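Local coordinates for AB hydrolase-1 domain-containing protein (Parabacteroides distasonis, PDB 4Q34) that probably acts as an esterase of the alpha/beta hydrolase family, although its natural substrate has not been established, at residues 125-133 and 294-305; 217-225 and 257-268. All blocks are in the same frame, centred on the assembly; numbering follows the deposited sequence.

Contact 1: 125-133 and 294-305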
loop_
_atom_site.group_PDB
_atom_site.type_symbol
_atom_site.label_atom_id
_atom_site.label_comp_id
_atom_site.label_asym_id
_atom_site.label_seq_id
_atom_site.Cartn_x
_atom_site.Cartn_y
_atom_site.Cartn_z
ATOM N N PHE A 125 -14.950 25.153 -7.222
ATOM C CA PHE A 125 -15.550 26.220 -6.404
ATOM C C PHE A 125 -14.593 27.410 -6.301
ATOM O O PHE A 125 -13.382 27.260 -6.135
ATOM C CB PHE A 125 -15.891 25.752 -4.963
ATOM C CG PHE A 125 -17.097 24.880 -4.866
ATOM C CD1 PHE A 125 -18.335 25.318 -5.304
ATOM C CD2 PHE A 125 -17.006 23.613 -4.303
ATOM C CE1 PHE A 125 -19.454 24.496 -5.204
ATOM C CE2 PHE A 125 -18.113 22.787 -4.208
ATOM C CZ PHE A 125 -19.347 23.236 -4.670
ATOM N N GLU A 126 -15.134 28.617 -6.430
ATOM C CA GLU A 126 -14.341 29.786 -6.148
ATOM C C GLU A 126 -13.719 29.705 -4.755
ATOM O O GLU A 126 -14.406 29.406 -3.770
ATOM C CB GLU A 126 -15.189 31.059 -6.266
ATOM C CG GLU A 126 -14.378 32.298 -5.932
ATOM C CD GLU A 126 -14.990 33.546 -6.490
ATOM O OE1 GLU A 126 -16.151 33.827 -6.116
ATOM O OE2 GLU A 126 -14.308 34.229 -7.287
ATOM N N GLY A 127 -12.420 29.996 -4.686
ATOM C CA GLY A 127 -11.650 29.976 -3.444
ATOM C C GLY A 127 -11.326 28.605 -2.886
ATOM O O GLY A 127 -10.827 28.507 -1.768
ATOM N N VAL A 128 -11.637 27.548 -3.625
ATOM C CA VAL A 128 -11.403 26.190 -3.107
ATOM C C VAL A 128 -9.915 25.983 -2.862
ATOM O O VAL A 128 -9.079 26.424 -3.638
ATOM C CB VAL A 128 -12.019 25.082 -4.023
ATOM C CG1 VAL A 128 -11.244 24.920 -5.334
ATOM C CG2 VAL A 128 -12.142 23.756 -3.286
ATOM N N GLN A 129 -9.597 25.246 -1.792
ATOM C CA GLN A 129 -8.221 25.006 -1.350
ATOM C C GLN A 129 -7.669 23.739 -2.040
ATOM O O GLN A 129 -7.259 22.769 -1.401
ATOM C CB GLN A 129 -8.206 24.818 0.181
ATOM C CG GLN A 129 -8.520 26.074 0.976
ATOM C CD GLN A 129 -7.373 27.060 1.058
ATOM O OE1 GLN A 129 -6.280 26.809 0.584
ATOM N NE2 GLN A 129 -7.633 28.213 1.678
ATOM N N PHE A 130 -7.684 23.775 -3.359
ATOM C CA PHE A 130 -7.350 22.630 -4.181
ATOM C C PHE A 130 -6.712 23.184 -5.456
ATOM O O PHE A 130 -7.209 24.173 -6.084
ATOM C CB PHE A 130 -8.623 21.807 -4.435
ATOM C CG PHE A 130 -8.404 20.431 -4.997
ATOM C CD1 PHE A 130 -8.267 20.219 -6.385
ATOM C CD2 PHE A 130 -8.382 19.344 -4.150
ATOM C CE1 PHE A 130 -8.127 18.963 -6.913
ATOM C CE2 PHE A 130 -8.229 18.061 -4.666
ATOM C CZ PHE A 130 -8.086 17.874 -6.039
ATOM N N LYS A 131 -5.582 22.598 -5.831
ATOM C CA LYS A 131 -4.875 23.004 -7.046
ATOM C C LYS A 131 -5.674 22.629 -8.285
ATOM O O LYS A 131 -6.231 21.540 -8.361
ATOM C CB LYS A 131 -3.462 22.418 -7.100
ATOM C CG LYS A 131 -2.550 23.289 -7.970
ATOM C CD LYS A 131 -1.147 22.728 -8.120
ATOM C CE LYS A 131 -0.317 23.576 -9.083
ATOM N NZ LYS A 131 1.104 23.147 -8.987
ATOM N N ARG A 132 -5.727 23.526 -9.262
ATOM C CA ARG A 132 -6.684 23.399 -10.366
ATOM C C ARG A 132 -6.118 22.778 -11.650
ATOM O O ARG A 132 -6.778 22.807 -12.671
ATOM C CB ARG A 132 -7.293 24.784 -10.696
ATOM C CG ARG A 132 -8.179 25.382 -9.614
ATOM C CD ARG A 132 -8.101 26.905 -9.679
ATOM N NE ARG A 132 -9.254 27.594 -9.098
ATOM C CZ ARG A 132 -9.606 27.537 -7.815
ATOM N NH1 ARG A 132 -8.923 26.793 -6.964
ATOM N NH2 ARG A 132 -10.661 28.215 -7.390
ATOM N N ASP A 133 -4.918 22.233 -11.609
ATOM C CA ASP A 133 -4.281 21.685 -12.839
ATOM C C ASP A 133 -4.679 20.224 -13.094
ATOM O O ASP A 133 -5.169 19.533 -12.200
ATOM C CB ASP A 133 -2.761 21.776 -12.752
ATOM C CG ASP A 133 -2.196 20.911 -11.624
ATOM O OD1 ASP A 133 -2.512 21.199 -10.461
ATOM O OD2 ASP A 133 -1.459 19.941 -11.886
ATOM N N HIS A 294 -10.980 28.942 5.093
ATOM C CA HIS A 294 -12.014 28.994 4.061
ATOM C C HIS A 294 -11.601 28.143 2.874
ATOM O O HIS A 294 -10.409 28.061 2.565
ATOM C CB HIS A 294 -12.254 30.444 3.647
ATOM C CG HIS A 294 -12.640 31.317 4.807
ATOM N ND1 HIS A 294 -13.945 31.453 5.237
ATOM C CD2 HIS A 294 -11.883 32.031 5.678
ATOM C CE1 HIS A 294 -13.979 32.257 6.287
ATOM N NE2 HIS A 294 -12.740 32.612 6.581
ATOM N N GLY A 295 -12.579 27.500 2.223
ATOM C CA GLY A 295 -12.326 26.807 0.972
ATOM C C GLY A 295 -11.985 25.321 1.084
ATOM O O GLY A 295 -11.609 24.705 0.091
ATOM N N ASN A 296 -12.065 24.774 2.268
ATOM C CA ASN A 296 -11.784 23.359 2.396
ATOM C C ASN A 296 -12.823 22.472 1.744
ATOM O O ASN A 296 -14.014 22.778 1.722
ATOM C CB ASN A 296 -11.556 22.957 3.874
ATOM C CG ASN A 296 -10.244 23.461 4.399
ATOM O OD1 ASN A 296 -10.166 24.488 5.114
ATOM N ND2 ASN A 296 -9.172 22.787 3.989
ATOM N N THR A 297 -12.300 21.367 1.207
ATOM C CA THR A 297 -13.029 20.304 0.570
ATOM C C THR A 297 -13.308 19.220 1.635
ATOM O O THR A 297 -13.105 19.402 2.816
ATOM C CB THR A 297 -12.203 19.714 -0.614
ATOM O OG1 THR A 297 -11.096 18.936 -0.076
ATOM C CG2 THR A 297 -11.687 20.825 -1.525
ATOM N N HIS A 298 -13.844 18.110 1.181
ATOM C CA HIS A 298 -14.048 16.931 2.015
ATOM C C HIS A 298 -12.748 16.341 2.498
ATOM O O HIS A 298 -12.813 15.589 3.411
ATOM C CB HIS A 298 -14.825 15.913 1.206
ATOM C CG HIS A 298 -15.031 14.598 1.882
ATOM N ND1 HIS A 298 -15.740 14.472 3.054
ATOM C CD2 HIS A 298 -14.724 13.346 1.487
ATOM C CE1 HIS A 298 -15.788 13.194 3.395
ATOM N NE2 HIS A 298 -15.166 12.494 2.461
ATOM N N PHE A 299 -11.604 16.705 1.895
ATOM C CA PHE A 299 -10.271 16.239 2.371
ATOM C C PHE A 299 -9.405 17.383 2.938
ATOM O O PHE A 299 -8.399 17.754 2.324
ATOM C CB PHE A 299 -9.455 15.603 1.263
ATOM C CG PHE A 299 -9.966 14.308 0.756
ATOM C CD1 PHE A 299 -11.100 14.245 -0.008
ATOM C CD2 PHE A 299 -9.264 13.142 0.942
ATOM C CE1 PHE A 299 -11.575 13.052 -0.487
ATOM C CE2 PHE A 299 -9.716 11.940 0.437
ATOM C CZ PHE A 299 -10.898 11.897 -0.277
ATOM N N PRO A 300 -9.784 17.924 4.091
ATOM C CA PRO A 300 -9.005 19.067 4.598
ATOM C C PRO A 300 -7.558 18.750 4.900
ATOM O O PRO A 300 -6.697 19.639 4.807
ATOM C CB PRO A 300 -9.739 19.437 5.899
ATOM C CG PRO A 300 -11.124 18.930 5.711
ATOM C CD PRO A 300 -10.974 17.681 4.916
HETATM N N MSE A 301 -7.278 17.495 5.209
HETATM C CA MSE A 301 -5.903 17.053 5.484
HETATM C C MSE A 301 -5.001 17.119 4.306
HETATM O O MSE A 301 -3.789 17.097 4.499
HETATM C CB MSE A 301 -5.879 15.609 6.120
HETATM C CG MSE A 301 -6.178 14.456 5.141
HETATM SE SE MSE A 301 -7.964 14.335 4.399
HETATM C CE MSE A 301 -8.900 14.066 6.035
ATOM N N SER A 302 -5.522 17.183 3.066
ATOM C CA SER A 302 -4.649 17.260 1.856
ATOM C C SER A 302 -4.867 18.536 1.035
ATOM O O SER A 302 -4.250 18.725 -0.008
ATOM C CB SER A 302 -4.790 16.000 0.969
ATOM O OG SER A 302 -6.141 15.758 0.561
ATOM N N ASP A 303 -5.764 19.383 1.517
ATOM C CA ASP A 303 -6.047 20.664 0.854
ATOM C C ASP A 303 -4.812 21.595 0.889
ATOM O O ASP A 303 -3.862 21.353 1.631
ATOM C CB ASP A 303 -7.224 21.351 1.542
ATOM C CG ASP A 303 -8.576 20.760 1.170
ATOM O OD1 ASP A 303 -8.720 20.008 0.167
ATOM O OD2 ASP A 303 -9.528 21.061 1.918
ATOM N N LEU A 304 -4.870 22.695 0.135
ATOM C CA LEU A 304 -3.744 23.643 0.047
ATOM C C LEU A 304 -3.360 24.238 1.369
ATOM O O LEU A 304 -2.184 24.566 1.541
ATOM C CB LEU A 304 -4.042 24.769 -0.945
ATOM C CG LEU A 304 -4.175 24.298 -2.404
ATOM C CD1 LEU A 304 -4.670 25.479 -3.253
ATOM C CD2 LEU A 304 -2.853 23.777 -2.953
ATOM N N ASN A 305 -4.313 24.373 2.294
ATOM C CA ASN A 305 -4.046 24.954 3.624
ATOM C C ASN A 305 -3.913 23.867 4.690
ATOM O O ASN A 305 -4.241 24.096 5.861
ATOM C CB ASN A 305 -5.179 25.928 4.018
ATOM C CG ASN A 305 -6.537 25.254 4.112
ATOM O OD1 ASN A 305 -6.710 24.093 3.730
ATOM N ND2 ASN A 305 -7.501 25.960 4.673
#

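Contact 2: 217-225 and 257-268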
loop_
_atom_site.group_PDB
_atom_site.type_symbol
_atom_site.label_atom_id
_atom_site.label_comp_id
_atom_site.label_asym_id
_atom_site.label_seq_id
_atom_site.Cartn_x
_atom_site.Cartn_y
_atom_site.Cartn_z
ATOM N N PHE A 217 -32.707 10.870 8.086
ATOM C CA PHE A 217 -32.608 10.874 6.628
ATOM C C PHE A 217 -31.862 9.613 6.194
ATOM O O PHE A 217 -31.042 9.084 6.948
ATOM C CB PHE A 217 -32.016 12.183 6.074
ATOM C CG PHE A 217 -30.563 12.416 6.414
ATOM C CD1 PHE A 217 -30.185 12.938 7.657
ATOM C CD2 PHE A 217 -29.571 12.161 5.472
ATOM C CE1 PHE A 217 -28.852 13.175 7.953
ATOM C CE2 PHE A 217 -28.236 12.400 5.766
ATOM C CZ PHE A 217 -27.873 12.911 7.007
ATOM N N ILE A 218 -32.246 9.086 5.031
ATOM C CA ILE A 218 -31.631 7.900 4.419
ATOM C C ILE A 218 -30.693 8.406 3.342
ATOM O O ILE A 218 -31.084 9.235 2.501
ATOM C CB ILE A 218 -32.670 6.960 3.749
ATOM N N THR A 219 -29.463 7.915 3.362
ATOM C CA THR A 219 -28.453 8.378 2.424
ATOM C C THR A 219 -28.674 7.836 1.034
ATOM O O THR A 219 -29.526 6.973 0.824
ATOM C CB THR A 219 -27.046 7.942 2.846
ATOM O OG1 THR A 219 -27.089 6.601 3.329
ATOM C CG2 THR A 219 -26.525 8.837 3.919
ATOM N N LEU A 220 -27.879 8.358 0.095
ATOM C CA LEU A 220 -27.747 7.803 -1.257
ATOM C C LEU A 220 -27.291 6.329 -1.206
ATOM O O LEU A 220 -27.682 5.511 -2.045
ATOM C CB LEU A 220 -26.760 8.650 -2.068
ATOM C CG LEU A 220 -27.179 10.097 -2.368
ATOM C CD1 LEU A 220 -25.983 10.893 -2.876
ATOM C CD2 LEU A 220 -28.338 10.143 -3.359
ATOM N N SER A 221 -26.473 6.001 -0.209
ATOM C CA SER A 221 -26.081 4.622 0.050
ATOM C C SER A 221 -27.214 3.786 0.689
ATOM O O SER A 221 -26.969 2.685 1.181
ATOM C CB SER A 221 -24.829 4.611 0.926
ATOM O OG SER A 221 -23.683 4.935 0.150
ATOM N N LYS A 222 -28.439 4.327 0.684
ATOM C CA LYS A 222 -29.647 3.643 1.185
ATOM C C LYS A 222 -29.608 3.243 2.669
ATOM O O LYS A 222 -30.404 2.408 3.098
ATOM C CB LYS A 222 -30.001 2.439 0.295
ATOM C CG LYS A 222 -30.379 2.799 -1.146
ATOM C CD LYS A 222 -29.940 1.727 -2.147
ATOM C CE LYS A 222 -31.015 1.385 -3.172
ATOM N NZ LYS A 222 -31.400 2.535 -4.036
ATOM N N LYS A 223 -28.699 3.853 3.436
ATOM C CA LYS A 223 -28.566 3.617 4.889
ATOM C C LYS A 223 -29.069 4.849 5.684
ATOM O O LYS A 223 -28.861 5.996 5.261
ATOM C CB LYS A 223 -27.100 3.291 5.268
HETATM N N MSE A 224 -29.782 4.598 6.788
HETATM C CA MSE A 224 -30.160 5.672 7.730
HETATM C C MSE A 224 -28.875 6.146 8.376
HETATM O O MSE A 224 -28.028 5.357 8.724
HETATM C CB MSE A 224 -31.221 5.266 8.770
HETATM C CG MSE A 224 -31.970 6.511 9.253
HETATM SE SE MSE A 224 -33.350 6.124 10.614
HETATM C CE MSE A 224 -34.948 6.393 9.488
ATOM N N GLU A 225 -28.730 7.470 8.497
ATOM C CA GLU A 225 -27.484 8.123 8.943
ATOM C C GLU A 225 -27.226 7.944 10.425
ATOM O O GLU A 225 -26.101 7.775 10.832
ATOM C CB GLU A 225 -27.554 9.623 8.666
ATOM C CG GLU A 225 -26.363 10.433 9.167
ATOM C CD GLU A 225 -25.067 10.135 8.439
ATOM O OE1 GLU A 225 -25.124 9.606 7.292
ATOM O OE2 GLU A 225 -23.989 10.488 8.991
ATOM N N PRO A 257 -27.909 16.312 -3.532
ATOM C CA PRO A 257 -27.702 15.451 -2.362
ATOM C C PRO A 257 -26.261 14.995 -2.188
ATOM O O PRO A 257 -25.821 14.815 -1.052
ATOM C CB PRO A 257 -28.602 14.238 -2.635
ATOM C CG PRO A 257 -29.684 14.764 -3.524
ATOM C CD PRO A 257 -29.111 15.924 -4.300
ATOM N N GLU A 258 -25.523 14.811 -3.288
ATOM C CA GLU A 258 -24.104 14.462 -3.163
ATOM C C GLU A 258 -23.347 15.484 -2.293
ATOM O O GLU A 258 -22.421 15.098 -1.574
ATOM C CB GLU A 258 -23.412 14.339 -4.515
ATOM C CG GLU A 258 -23.907 13.203 -5.404
ATOM C CD GLU A 258 -23.363 11.810 -5.062
ATOM O OE1 GLU A 258 -22.530 11.631 -4.151
ATOM O OE2 GLU A 258 -23.786 10.853 -5.740
ATOM N N LEU A 259 -23.729 16.760 -2.360
ATOM C CA LEU A 259 -23.113 17.773 -1.511
ATOM C C LEU A 259 -23.923 18.062 -0.237
ATOM O O LEU A 259 -23.337 18.308 0.840
ATOM C CB LEU A 259 -22.875 19.054 -2.287
ATOM C CG LEU A 259 -21.816 19.022 -3.424
ATOM C CD1 LEU A 259 -22.410 18.691 -4.775
ATOM C CD2 LEU A 259 -21.132 20.378 -3.499
ATOM N N TYR A 260 -25.243 18.017 -0.340
ATOM C CA TYR A 260 -26.095 18.428 0.783
ATOM C C TYR A 260 -26.027 17.456 1.940
ATOM O O TYR A 260 -26.167 17.847 3.079
ATOM C CB TYR A 260 -27.546 18.702 0.344
ATOM C CG TYR A 260 -28.373 19.357 1.422
ATOM C CD1 TYR A 260 -28.182 20.693 1.755
ATOM C CD2 TYR A 260 -29.296 18.634 2.148
ATOM C CE1 TYR A 260 -28.896 21.295 2.763
ATOM C CE2 TYR A 260 -30.031 19.235 3.161
ATOM C CZ TYR A 260 -29.821 20.572 3.460
ATOM O OH TYR A 260 -30.536 21.178 4.467
ATOM N N GLU A 261 -25.732 16.199 1.661
ATOM C CA GLU A 261 -25.546 15.241 2.731
ATOM C C GLU A 261 -24.523 15.732 3.731
ATOM O O GLU A 261 -24.677 15.451 4.906
ATOM C CB GLU A 261 -25.126 13.888 2.192
ATOM C CG GLU A 261 -26.286 13.190 1.517
ATOM C CD GLU A 261 -26.038 11.717 1.217
ATOM O OE1 GLU A 261 -24.889 11.233 1.379
ATOM O OE2 GLU A 261 -27.018 11.049 0.823
ATOM N N TRP A 262 -23.497 16.458 3.275
ATOM C CA TRP A 262 -22.478 16.986 4.188
ATOM C C TRP A 262 -23.049 18.095 5.069
ATOM O O TRP A 262 -22.748 18.193 6.233
ATOM C CB TRP A 262 -21.204 17.442 3.447
ATOM C CG TRP A 262 -20.607 16.357 2.645
ATOM C CD1 TRP A 262 -20.510 16.288 1.275
ATOM C CD2 TRP A 262 -20.021 15.147 3.154
ATOM N NE1 TRP A 262 -19.904 15.113 0.905
ATOM C CE2 TRP A 262 -19.580 14.399 2.038
ATOM C CE3 TRP A 262 -19.822 14.625 4.445
ATOM C CZ2 TRP A 262 -18.999 13.134 2.168
ATOM C CZ3 TRP A 262 -19.185 13.362 4.575
ATOM C CH2 TRP A 262 -18.786 12.646 3.442
ATOM N N THR A 263 -23.880 18.957 4.507
ATOM C CA THR A 263 -24.601 19.908 5.335
ATOM C C THR A 263 -25.417 19.268 6.432
ATOM O O THR A 263 -25.421 19.760 7.559
ATOM C CB THR A 263 -25.565 20.736 4.449
ATOM O OG1 THR A 263 -24.809 21.247 3.345
ATOM C CG2 THR A 263 -26.170 21.861 5.208
ATOM N N ARG A 264 -26.162 18.222 6.078
ATOM C CA ARG A 264 -26.968 17.472 7.058
ATOM C C ARG A 264 -26.084 16.853 8.134
ATOM O O ARG A 264 -26.474 16.824 9.318
ATOM C CB ARG A 264 -27.752 16.320 6.416
ATOM C CG ARG A 264 -28.521 16.665 5.150
ATOM C CD ARG A 264 -29.310 15.445 4.677
ATOM N NE ARG A 264 -30.692 15.562 5.086
ATOM C CZ ARG A 264 -31.681 15.980 4.306
ATOM N NH1 ARG A 264 -31.473 16.284 3.027
ATOM N NH2 ARG A 264 -32.895 16.080 4.809
ATOM N N ARG A 265 -24.900 16.388 7.729
ATOM C CA ARG A 265 -23.962 15.750 8.665
ATOM C C ARG A 265 -23.397 16.741 9.681
ATOM O O ARG A 265 -23.318 16.429 10.870
ATOM C CB ARG A 265 -22.862 15.012 7.909
ATOM C CG ARG A 265 -23.441 13.703 7.399
ATOM C CD ARG A 265 -22.568 13.092 6.337
ATOM N NE ARG A 265 -23.090 11.772 6.043
ATOM C CZ ARG A 265 -22.703 11.038 5.025
ATOM N NH1 ARG A 265 -21.813 11.490 4.153
ATOM N NH2 ARG A 265 -23.243 9.835 4.890
ATOM N N LEU A 266 -23.061 17.954 9.231
ATOM C CA LEU A 266 -22.621 18.993 10.146
ATOM C C LEU A 266 -23.686 19.225 11.209
ATOM O O LEU A 266 -23.386 19.188 12.402
ATOM C CB LEU A 266 -22.270 20.287 9.406
ATOM C CG LEU A 266 -21.887 21.461 10.304
ATOM C CD1 LEU A 266 -20.774 21.108 11.256
ATOM C CD2 LEU A 266 -21.550 22.711 9.488
ATOM N N ARG A 267 -24.929 19.411 10.764
ATOM C CA ARG A 267 -26.066 19.672 11.647
ATOM C C ARG A 267 -26.216 18.528 12.653
ATOM O O ARG A 267 -26.385 18.742 13.841
ATOM C CB ARG A 267 -27.342 19.833 10.797
ATOM C CG ARG A 267 -28.620 20.165 11.551
ATOM C CD ARG A 267 -29.862 19.950 10.664
ATOM N NE ARG A 267 -29.610 20.255 9.261
ATOM C CZ ARG A 267 -30.366 19.833 8.253
ATOM N NH1 ARG A 267 -31.422 19.075 8.484
ATOM N NH2 ARG A 267 -30.061 20.170 7.013
ATOM N N LEU A 268 -26.134 17.323 12.158
ATOM C CA LEU A 268 -26.325 16.132 12.979
ATOM C C LEU A 268 -25.241 15.962 14.009
ATOM O O LEU A 268 -25.533 15.626 15.145
ATOM C CB LEU A 268 -26.373 14.903 12.111
ATOM C CG LEU A 268 -26.584 13.588 12.837
ATOM C CD1 LEU A 268 -27.821 13.625 13.706
ATOM C CD2 LEU A 268 -26.627 12.472 11.815
#

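Contact 1: 125-133 and 294-305
Q129, the central residue of an inverse gamma turn, is held at both ends of its backbone by the loop 294-305: Q129 N donates to G295 O at 2.8 Å, and Q129 O accepts from L304 N, also at 2.8 Å. A bend at chi2 (-77°) then brings the Q129 amide back over this loop. Its NE2 donates to H294 O at 2.9 Å; the oxygen lies in the amide plane of Q129, and the donor is almost in line with the carbonyl (C=O...N angle 172°). One face of the same amide lies on that of N305, the planes only 4° apart and Q129 CD 3.6 Å from N305 CG, while L304 CB packs against Q129 OE1. One residue earlier, V128 CG2 presses on T297 CG2 at 3.4 Å, a tight methyl pair. G295 fits where a side chain would not: a CB there would run into G127 O.

Behind Q129 the longer loop is knitted by its own polar groups. D303 OD2 takes both N296 ND2 and T297 N, and D303 OD1 receives the T297 hydroxyl, T297 OG1, at 2.6 Å on its syn lone pair. T297 OG1 in turn accepts from F299 N, an ST turn, and the amides of N296 and N305 bond to each other reciprocally. H298 follows T297; its ND1 bonds E199 and its ring touches S176, consistent with a Ser-Glu-His triad. The chemistry suggests that directional bonds to backbone and amide groups do much to position the loop bearing this histidine, with the buried D303 carboxylate taking three donors.

Contact 2: 217-225 and 257-268
F217 lies against R264 on helix 257-277 of this alpha/beta hydrolase fold, where the loop 217-225 packs on the first three turns.

The aromatic contact is a CH-pi one: R264 CD sits over one face of the F217 ring, 3.4 Å from its centroid, and a bend at chi3 (100°) carries the guanidinium past the rim as an off-centre cation-pi partner. E225 CB covers the opposite face. With an alanine at F217, the space between E225 CB and R264 CD would lose its ring, and the arginine chain would probably be freer to turn.

Among the polar contacts, L220 N, in the type I turn T219-K222, donates to the syn lone pair of E261 OE2 at 2.9 Å; the other carboxylate oxygen pairs with R115. In one of two E225 conformers, E225 OE1 forms a salt bridge with R265: R265 NH2 donates at 3.1 Å, the oxygen in the guanidinium plane, and NE adds a weak bond, while E225 OE2 is taken by G202 N.

Van der Waals contacts flank these: L220 CD1 on the carboxylate carbon of E258, L220 CD2 4.2 Å from P257 CB, and, at the other end, L268 CD2 3.4 Å from E225 CG.

In the fold
Followed from the N terminus, the chain leaves strand 123-124 into the first half of contact 1, then runs through the parallel strands from 170-175 out to 283-287 at one edge of the sheet before 294-305 returns to close a loop of 160 intervening residues. Contact 2 is nested inside it: 217-225, between strands 204-207 and 226-229, is met again only 31 residues later by helix 257-277. The smaller loop thus ties an excursion beyond strand 192-198 to that helix, and the larger one joins the approach to helix 134-142 with the approach to helix 306-319. The two contacts meet twice: H298, of the probable triad, packs on W262, and, away from that site, F125 packs on L259.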